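PDB 3EWM: putative sugar kinase PH1459 from Pyrococcus horikoshii, which probably phosphorylates a sugar, perhaps fructose, at the expense of ATP. Local coordinates for residues Leu11-Val25 against Thr87-Phe101. Numbering follows the deposited sequence.
Sequences LIDLISVEEGDLKDV and TGIVFVQLKGASPSF
Strands Leu11-Ser16 and Gly88-Gln93 run parallel as the middle pair of the small four-stranded lid sheet of this PfkB-family kinase, flanked by strands 27-33 and 100-103. Five backbone hydrogen bonds join them, from Ile12 N to Gly88 O at one end to Ser16 N to Val92 O at the other. Ser16 OG adds a second bond to Val92 O at 2.8 Å, reaching it from above the carbonyl plane.

Apolar side chains meet on both faces of the pair. On one, Leu14 and Phe91 lie side by side, and Leu14 CD1 sits over the ring 4.0 Å from its centroid, a CH-pi contact; this face meets the second subunit, whose Phe61 packs edge-to-face with Phe91. On the other, Ile15 CG1 presses tightly on Val92 CG2 (3.3 Å).

At the C-terminal ends of the two strands, polar side chains tie in the loops that follow. Lys95 NZ donates to Ser16 O at 2.9 Å. With CG anti to the backbone N (chi1 177°) and a bend at chi2, Gln93 carries its amide to the loop after Ser16. There Gln93 NE2 gives one hydrogen to Glu18 O (2.7 Å) and the other to Gly20 O (2.9 Å), each bond lying in the carbonyl plane on a lone pair, with both oxygens close to the amide plane. A leucine here would probably leave both carbonyls without their donor and the loop after Ser16 freer to move. The amide's other end is held too: Gln93 OE1 accepts from Lys95 N at 2.8 Å.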
ATOM      1  N   LEU A  11       4.121   8.168  -6.446  1.00  8.65           N
ATOM      2  CA  LEU A  11       3.340   7.153  -5.747  1.00  9.49           C
ATOM      3  C   LEU A  11       1.873   7.198  -6.112  1.00  8.98           C
ATOM      4  O   LEU A  11       1.408   8.165  -6.724  1.00  9.10           O
ATOM      5  CB  LEU A  11       3.502   7.323  -4.217  1.00  9.20           C
ATOM      6  CG  LEU A  11       3.329   8.735  -3.618  1.00 11.55           C
ATOM      7  CD1 LEU A  11       1.879   9.137  -3.582  1.00 14.01           C
ATOM      8  CD2 LEU A  11       3.936   8.798  -2.216  1.00 11.79           C
ATOM      9  N   ILE A  12       1.151   6.150  -5.707  1.00  9.30           N
ATOM     10  CA  ILE A  12      -0.308   6.123  -5.747  1.00  8.97           C
ATOM     11  C   ILE A  12      -0.870   6.792  -4.493  1.00  9.28           C
ATOM     12  O   ILE A  12      -0.570   6.398  -3.362  1.00  9.98           O
ATOM     13  CB  ILE A  12      -0.878   4.659  -5.827  1.00  9.03           C
ATOM     14  CG1 ILE A  12      -0.305   3.893  -7.027  1.00  8.89           C
ATOM     15  CG2 ILE A  12      -2.405   4.681  -5.824  1.00  7.36           C
ATOM     16  CD1 ILE A  12      -0.877   4.355  -8.394  1.00 10.67           C
ATOM     17  N   ASP A  13      -1.660   7.835  -4.682  1.00  9.40           N
ATOM     18  CA  ASP A  13      -2.462   8.341  -3.585  1.00  9.58           C
ATOM     19  C   ASP A  13      -3.763   7.576  -3.611  1.00  9.31           C
ATOM     20  O   ASP A  13      -4.492   7.583  -4.613  1.00  9.77           O
ATOM     21  CB  ASP A  13      -2.777   9.833  -3.728  1.00  9.89           C
ATOM     22  CG  ASP A  13      -1.634  10.729  -3.296  1.00 10.92           C
ATOM     23  OD1 ASP A  13      -0.767  10.277  -2.538  1.00 15.78           O
ATOM     24  OD2 ASP A  13      -1.624  11.901  -3.694  1.00 12.06           O
ATOM     25  N   LEU A  14      -4.061   6.917  -2.509  1.00  8.86           N
ATOM     26  CA  LEU A  14      -5.368   6.296  -2.360  1.00  9.42           C
ATOM     27  C   LEU A  14      -6.162   7.224  -1.475  1.00  9.28           C
ATOM     28  O   LEU A  14      -5.926   7.331  -0.281  1.00  8.74           O
ATOM     29  CB  LEU A  14      -5.236   4.897  -1.794  1.00  9.82           C
ATOM     30  CG  LEU A  14      -4.652   4.049  -2.932  1.00 11.66           C
ATOM     31  CD1 LEU A  14      -3.547   3.121  -2.426  1.00 15.17           C
ATOM     32  CD2 LEU A  14      -5.749   3.321  -3.668  1.00 15.33           C
ATOM     33  N   ILE A  15      -7.057   7.971  -2.102  1.00  9.64           N
ATOM     34  CA  ILE A  15      -7.682   9.084  -1.404  1.00  9.93           C
ATOM     35  C   ILE A  15      -9.056   8.704  -0.914  1.00  9.82           C
ATOM     36  O   ILE A  15      -9.938   8.384  -1.714  1.00  9.60           O
ATOM     37  CB  ILE A  15      -7.774  10.318  -2.301  1.00  9.95           C
ATOM     38  CG1 ILE A  15      -6.369  10.632  -2.838  1.00 11.38           C
ATOM     39  CG2 ILE A  15      -8.334  11.505  -1.519  1.00  9.76           C
ATOM     40  CD1 ILE A  15      -6.223  11.945  -3.422  1.00 13.29           C
ATOM     41  N   SER A  16      -9.215   8.768   0.402  1.00 10.80           N
ATOM     42  CA  SER A  16     -10.505   8.566   1.053  1.00 12.01           C
ATOM     43  C   SER A  16     -11.567   9.366   0.318  1.00 13.38           C
ATOM     44  O   SER A  16     -11.408  10.561   0.048  1.00 13.47           O
ATOM     45  CB  SER A  16     -10.467   9.005   2.507  1.00 11.38           C
ATOM     46  OG  SER A  16      -9.438   8.350   3.245  1.00 13.63           O
ATOM     47  N   VAL A  17     -12.652   8.683  -0.008  1.00 14.83           N
ATOM     48  CA  VAL A  17     -13.752   9.289  -0.720  1.00 16.95           C
ATOM     49  C   VAL A  17     -14.781   9.851   0.272  1.00 17.96           C
ATOM     50  O   VAL A  17     -15.629  10.677  -0.087  1.00 19.85           O
ATOM     51  CB  VAL A  17     -14.347   8.259  -1.714  1.00 17.55           C
ATOM     52  CG1 VAL A  17     -15.782   8.507  -1.957  1.00 19.60           C
ATOM     53  CG2 VAL A  17     -13.574   8.333  -3.028  1.00 18.79           C
ATOM     54  N   GLU A  18     -14.691   9.408   1.517  1.00 17.35           N
ATOM     55  CA  GLU A  18     -15.551   9.912   2.578  1.00 18.27           C
ATOM     56  C   GLU A  18     -14.744  10.443   3.745  1.00 17.75           C
ATOM     57  O   GLU A  18     -13.527  10.237   3.832  1.00 16.19           O
ATOM     58  CB  GLU A  18     -16.495   8.818   3.055  1.00 18.33           C
ATOM     59  CG  GLU A  18     -15.769   7.628   3.651  1.00 20.17           C
ATOM     60  CD  GLU A  18     -16.683   6.469   3.875  1.00 23.55           C
ATOM     61  OE1 GLU A  18     -17.918   6.697   3.980  1.00 25.97           O
ATOM     62  OE2 GLU A  18     -16.175   5.336   3.940  1.00 21.26           O
ATOM     63  N   GLU A  19     -15.439  11.129   4.643  1.00 18.34           N
ATOM     64  CA  GLU A  19     -14.833  11.599   5.881  1.00 19.44           C
ATOM     65  C   GLU A  19     -14.580  10.456   6.844  1.00 18.65           C
ATOM     66  O   GLU A  19     -15.176   9.382   6.728  1.00 18.66           O
ATOM     67  CB  GLU A  19     -15.701  12.679   6.529  1.00 19.84           C
ATOM     68  CG  GLU A  19     -15.797  13.902   5.623  1.00 24.85           C
ATOM     69  CD  GLU A  19     -15.694  15.218   6.353  1.00 30.80           C
ATOM     70  OE1 GLU A  19     -14.784  15.389   7.209  1.00 34.31           O
ATOM     71  OE2 GLU A  19     -16.515  16.098   6.036  1.00 33.18           O
ATOM     72  N   GLY A  20     -13.669  10.694   7.780  1.00 18.03           N
ATOM     73  CA  GLY A  20     -13.395   9.746   8.850  1.00 17.84           C
ATOM     74  C   GLY A  20     -11.941   9.353   8.962  1.00 17.53           C
ATOM     75  O   GLY A  20     -11.133   9.611   8.055  1.00 17.15           O
ATOM     76  N   ASP A  21     -11.620   8.718  10.083  1.00 17.04           N
ATOM     77  CA  ASP A  21     -10.324   8.143  10.302  1.00 17.25           C
ATOM     78  C   ASP A  21     -10.081   7.119   9.196  1.00 16.37           C
ATOM     79  O   ASP A  21     -11.014   6.439   8.764  1.00 15.54           O
ATOM     80  CB  ASP A  21     -10.271   7.472  11.680  1.00 17.29           C
ATOM     81  CG  ASP A  21     -10.491   8.456  12.838  1.00 21.80           C
ATOM     82  OD1 ASP A  21     -10.868   7.981  13.931  1.00 26.46           O
ATOM     83  OD2 ASP A  21     -10.270   9.689  12.684  1.00 25.33           O
ATOM     84  N   LEU A  22      -8.841   7.048   8.717  1.00 16.05           N
ATOM     85  CA  LEU A  22      -8.419   6.008   7.773  1.00 16.18           C
ATOM     86  C   LEU A  22      -8.830   4.614   8.203  1.00 16.23           C
ATOM     87  O   LEU A  22      -9.133   3.766   7.363  1.00 16.70           O
ATOM     88  CB  LEU A  22      -6.894   6.007   7.600  1.00 16.62           C
ATOM     89  CG  LEU A  22      -6.318   7.138   6.766  1.00 15.91           C
ATOM     90  CD1 LEU A  22      -4.796   7.091   6.876  1.00 15.99           C
ATOM     91  CD2 LEU A  22      -6.804   6.996   5.324  1.00 13.02           C
ATOM     92  N   LYS A  23      -8.810   4.375   9.510  1.00 15.90           N
ATOM     93  CA  LYS A  23      -9.280   3.115  10.055  1.00 16.72           C
ATOM     94  C   LYS A  23     -10.646   2.759   9.475  1.00 16.64           C
ATOM     95  O   LYS A  23     -10.888   1.594   9.104  1.00 16.71           O
ATOM     96  CB  LYS A  23      -9.341   3.175  11.578  1.00 16.69           C
ATOM     97  CG  LYS A  23      -9.774   1.890  12.262  1.00 18.98           C
ATOM     98  CD  LYS A  23      -9.656   2.031  13.770  1.00 21.76           C
ATOM     99  CE  LYS A  23     -10.812   2.842  14.331  1.00 26.00           C
ATOM    100  NZ  LYS A  23     -10.651   3.096  15.788  1.00 29.45           N
ATOM    101  N   ASP A  24     -11.508   3.768   9.366  1.00 16.31           N
ATOM    102  CA  ASP A  24     -12.923   3.563   9.083  1.00 16.66           C
ATOM    103  C   ASP A  24     -13.329   3.862   7.649  1.00 16.12           C
ATOM    104  O   ASP A  24     -14.405   3.456   7.221  1.00 16.57           O
ATOM    105  CB  ASP A  24     -13.780   4.398  10.031  1.00 16.51           C
ATOM    106  CG  ASP A  24     -13.452   4.141  11.487  1.00 18.36           C
ATOM    107  OD1 ASP A  24     -13.476   2.968  11.918  1.00 18.17           O
ATOM    108  OD2 ASP A  24     -13.145   5.129  12.184  1.00 18.18           O
ATOM    109  N   VAL A  25     -12.482   4.582   6.921  1.00 15.33           N
ATOM    110  CA  VAL A  25     -12.754   4.900   5.524  1.00 14.79           C
ATOM    111  C   VAL A  25     -12.899   3.616   4.694  1.00 14.75           C
ATOM    112  O   VAL A  25     -12.070   2.725   4.766  1.00 14.22           O
ATOM    113  CB  VAL A  25     -11.695   5.831   4.912  1.00 14.33           C
ATOM    114  CG1 VAL A  25     -11.910   5.939   3.381  1.00 13.77           C
ATOM    115  CG2 VAL A  25     -11.793   7.217   5.537  1.00 13.54           C
ATOM    116  N   THR A  87       5.394  -0.273  -6.210  1.00  9.79           N
ATOM    117  CA  THR A  87       5.141   1.132  -6.397  1.00  9.12           C
ATOM    118  C   THR A  87       4.686   1.761  -5.082  1.00  8.46           C
ATOM    119  O   THR A  87       3.892   1.179  -4.338  1.00  8.05           O
ATOM    120  CB  THR A  87       4.074   1.301  -7.481  1.00  8.47           C
ATOM    121  OG1 THR A  87       4.596   0.816  -8.732  1.00  9.43           O
ATOM    122  CG2 THR A  87       3.685   2.747  -7.625  1.00  8.14           C
ATOM    123  N   GLY A  88       5.215   2.941  -4.797  1.00  8.43           N
ATOM    124  CA  GLY A  88       4.754   3.715  -3.662  1.00  8.38           C
ATOM    125  C   GLY A  88       3.248   3.830  -3.594  1.00  8.62           C
ATOM    126  O   GLY A  88       2.560   4.016  -4.613  1.00  8.70           O
ATOM    127  N   ILE A  89       2.744   3.724  -2.374  1.00  8.75           N
ATOM    128  CA  ILE A  89       1.356   3.938  -2.107  1.00  8.98           C
ATOM    129  C   ILE A  89       1.232   4.733  -0.812  1.00  8.72           C
ATOM    130  O   ILE A  89       2.038   4.616   0.123  1.00  8.28           O
ATOM    131  CB  ILE A  89       0.535   2.607  -1.988  1.00  9.42           C
ATOM    132  CG1 ILE A  89       1.122   1.725  -0.890  1.00 11.00           C
ATOM    133  CG2 ILE A  89       0.373   1.876  -3.371  1.00  9.11           C
ATOM    134  CD1 ILE A  89       0.157   0.713  -0.396  1.00 17.77           C
ATOM    135  N   VAL A  90       0.241   5.594  -0.792  1.00  8.95           N
ATOM    136  CA  VAL A  90      -0.138   6.255   0.423  1.00  8.95           C
ATOM    137  C   VAL A  90      -1.654   6.314   0.485  1.00  9.14           C
ATOM    138  O   VAL A  90      -2.304   6.591  -0.514  1.00  8.73           O
ATOM    139  CB  VAL A  90       0.534   7.666   0.578  1.00  9.32           C
ATOM    140  CG1 VAL A  90       0.226   8.550  -0.588  1.00 11.11           C
ATOM    141  CG2 VAL A  90       0.099   8.349   1.912  1.00  7.50           C
ATOM    142  N   PHE A  91      -2.189   6.015   1.664  1.00  8.94           N
ATOM    143  CA  PHE A  91      -3.613   6.151   1.941  1.00  9.77           C
ATOM    144  C   PHE A  91      -3.797   7.484   2.623  1.00 10.16           C
ATOM    145  O   PHE A  91      -3.085   7.796   3.567  1.00  9.18           O
ATOM    146  CB  PHE A  91      -4.084   5.007   2.827  1.00  9.61           C
ATOM    147  CG  PHE A  91      -3.936   3.663   2.173  1.00 10.04           C
ATOM    148  CD1 PHE A  91      -4.989   3.122   1.418  1.00 10.50           C
ATOM    149  CD2 PHE A  91      -2.738   2.953   2.272  1.00 11.20           C
ATOM    150  CE1 PHE A  91      -4.851   1.901   0.791  1.00 10.18           C
ATOM    151  CE2 PHE A  91      -2.597   1.721   1.642  1.00 11.93           C
ATOM    152  CZ  PHE A  91      -3.657   1.204   0.897  1.00 11.13           C
ATOM    153  N   VAL A  92      -4.709   8.284   2.098  1.00 10.57           N
ATOM    154  CA  VAL A  92      -4.786   9.673   2.498  1.00 12.13           C
ATOM    155  C   VAL A  92      -6.204  10.011   2.915  1.00 12.18           C
ATOM    156  O   VAL A  92      -7.176   9.607   2.267  1.00 11.79           O
ATOM    157  CB  VAL A  92      -4.223  10.644   1.386  1.00 12.52           C
ATOM    158  CG1 VAL A  92      -2.952  10.096   0.800  1.00 14.25           C
ATOM    159  CG2 VAL A  92      -5.183  10.787   0.274  1.00 16.77           C
ATOM    160  N   GLN A  93      -6.313  10.667   4.059  1.00 13.52           N
ATOM    161  CA  GLN A  93      -7.559  11.323   4.415  1.00 14.39           C
ATOM    162  C   GLN A  93      -7.297  12.820   4.351  1.00 15.20           C
ATOM    163  O   GLN A  93      -6.605  13.382   5.207  1.00 15.17           O
ATOM    164  CB  GLN A  93      -8.068  10.890   5.788  1.00 14.69           C
ATOM    165  CG  GLN A  93      -9.348  11.623   6.242  1.00 13.67           C
ATOM    166  CD  GLN A  93     -10.462  11.591   5.195  1.00 12.96           C
ATOM    167  OE1 GLN A  93     -10.462  12.378   4.250  1.00 14.68           O
ATOM    168  NE2 GLN A  93     -11.424  10.692   5.379  1.00 13.00           N
ATOM    169  N   LEU A  94      -7.849  13.464   3.328  1.00 15.90           N
ATOM    170  CA  LEU A  94      -7.652  14.905   3.151  1.00 17.99           C
ATOM    171  C   LEU A  94      -8.678  15.723   3.938  1.00 19.17           C
ATOM    172  O   LEU A  94      -8.442  16.888   4.219  1.00 19.15           O
ATOM    173  CB  LEU A  94      -7.690  15.290   1.659  1.00 17.43           C
ATOM    174  CG  LEU A  94      -6.632  14.673   0.739  1.00 18.30           C
ATOM    175  CD1 LEU A  94      -6.996  14.920  -0.737  1.00 20.25           C
ATOM    176  CD2 LEU A  94      -5.229  15.202   1.039  1.00 19.45           C
ATOM    177  N   LYS A  95      -9.814  15.112   4.273  1.00 21.27           N
ATOM    178  CA  LYS A  95     -10.938  15.852   4.867  1.00 23.65           C
ATOM    179  C   LYS A  95     -10.860  15.921   6.397  1.00 24.82           C
ATOM    180  O   LYS A  95     -10.106  15.182   7.034  1.00 24.38           O
ATOM    181  CB  LYS A  95     -12.278  15.257   4.441  1.00 24.01           C
ATOM    182  CG  LYS A  95     -12.477  15.118   2.942  1.00 25.59           C
ATOM    183  CD  LYS A  95     -13.518  14.045   2.633  1.00 29.88           C
ATOM    184  CE  LYS A  95     -13.630  13.778   1.126  1.00 31.23           C
ATOM    185  NZ  LYS A  95     -12.355  13.247   0.534  1.00 33.46           N
ATOM    186  N   GLY A  96     -11.647  16.822   6.981  1.00 26.39           N
ATOM    187  CA  GLY A  96     -11.689  16.954   8.433  1.00 27.96           C
ATOM    188  C   GLY A  96     -10.610  17.881   8.957  1.00 28.84           C
ATOM    189  O   GLY A  96      -9.741  18.344   8.199  1.00 28.96           O
ATOM    190  N   ALA A  97     -10.670  18.147  10.260  1.00 30.03           N
ATOM    191  CA  ALA A  97      -9.762  19.087  10.916  1.00 30.84           C
ATOM    192  C   ALA A  97      -8.336  18.568  10.996  1.00 31.30           C
ATOM    193  O   ALA A  97      -7.385  19.364  10.991  1.00 31.74           O
ATOM    194  CB  ALA A  97     -10.274  19.448  12.307  1.00 31.13           C
ATOM    195  N   SER A  98      -8.195  17.239  11.059  1.00 31.21           N
ATOM    196  CA  SER A  98      -6.900  16.586  11.232  1.00 30.74           C
ATOM    197  C   SER A  98      -6.625  15.601  10.091  1.00 29.85           C
ATOM    198  O   SER A  98      -6.764  14.389  10.287  1.00 29.96           O
ATOM    199  CB  SER A  98      -6.846  15.837  12.573  1.00 31.08           C
ATOM    200  OG  SER A  98      -7.394  16.607  13.629  1.00 32.97           O
ATOM    201  N   PRO A  99      -6.228  16.114   8.905  1.00 28.60           N
ATOM    202  CA  PRO A  99      -5.950  15.230   7.775  1.00 27.51           C
ATOM    203  C   PRO A  99      -4.832  14.244   8.087  1.00 26.24           C
ATOM    204  O   PRO A  99      -3.847  14.594   8.760  1.00 26.17           O
ATOM    205  CB  PRO A  99      -5.512  16.195   6.664  1.00 27.68           C
ATOM    206  CG  PRO A  99      -5.103  17.438   7.361  1.00 28.41           C
ATOM    207  CD  PRO A  99      -6.014  17.530   8.546  1.00 28.87           C
ATOM    208  N   SER A 100      -4.975  13.022   7.586  1.00 23.89           N
ATOM    209  CA  SER A 100      -4.045  11.971   7.943  1.00 21.01           C
ATOM    210  C   SER A 100      -3.630  11.176   6.727  1.00 19.21           C
ATOM    211  O   SER A 100      -4.257  11.251   5.658  1.00 17.38           O
ATOM    212  CB  SER A 100      -4.667  11.040   8.984  1.00 21.27           C
ATOM    213  OG  SER A 100      -5.798  10.387   8.443  1.00 22.22           O
ATOM    214  N   PHE A 101      -2.558  10.419   6.893  1.00 16.75           N
ATOM    215  CA  PHE A 101      -2.123   9.550   5.826  1.00 15.57           C
ATOM    216  C   PHE A 101      -1.427   8.322   6.403  1.00 13.99           C
ATOM    217  O   PHE A 101      -0.974   8.315   7.552  1.00 13.19           O
ATOM    218  CB  PHE A 101      -1.233  10.307   4.834  1.00 17.18           C
ATOM    219  CG  PHE A 101       0.012  10.817   5.434  1.00 18.61           C
ATOM    220  CD1 PHE A 101       1.178  10.062   5.366  1.00 21.98           C
ATOM    221  CD2 PHE A 101       0.030  12.045   6.091  1.00 20.40           C
ATOM    222  CE1 PHE A 101       2.349  10.517   5.936  1.00 22.13           C
ATOM    223  CE2 PHE A 101       1.193  12.503   6.680  1.00 22.57           C
ATOM    224  CZ  PHE A 101       2.357  11.740   6.596  1.00 22.48           C
TER
HETATM  225  O   HOH W   1      -6.787   8.668   9.904  1.00 23.54           O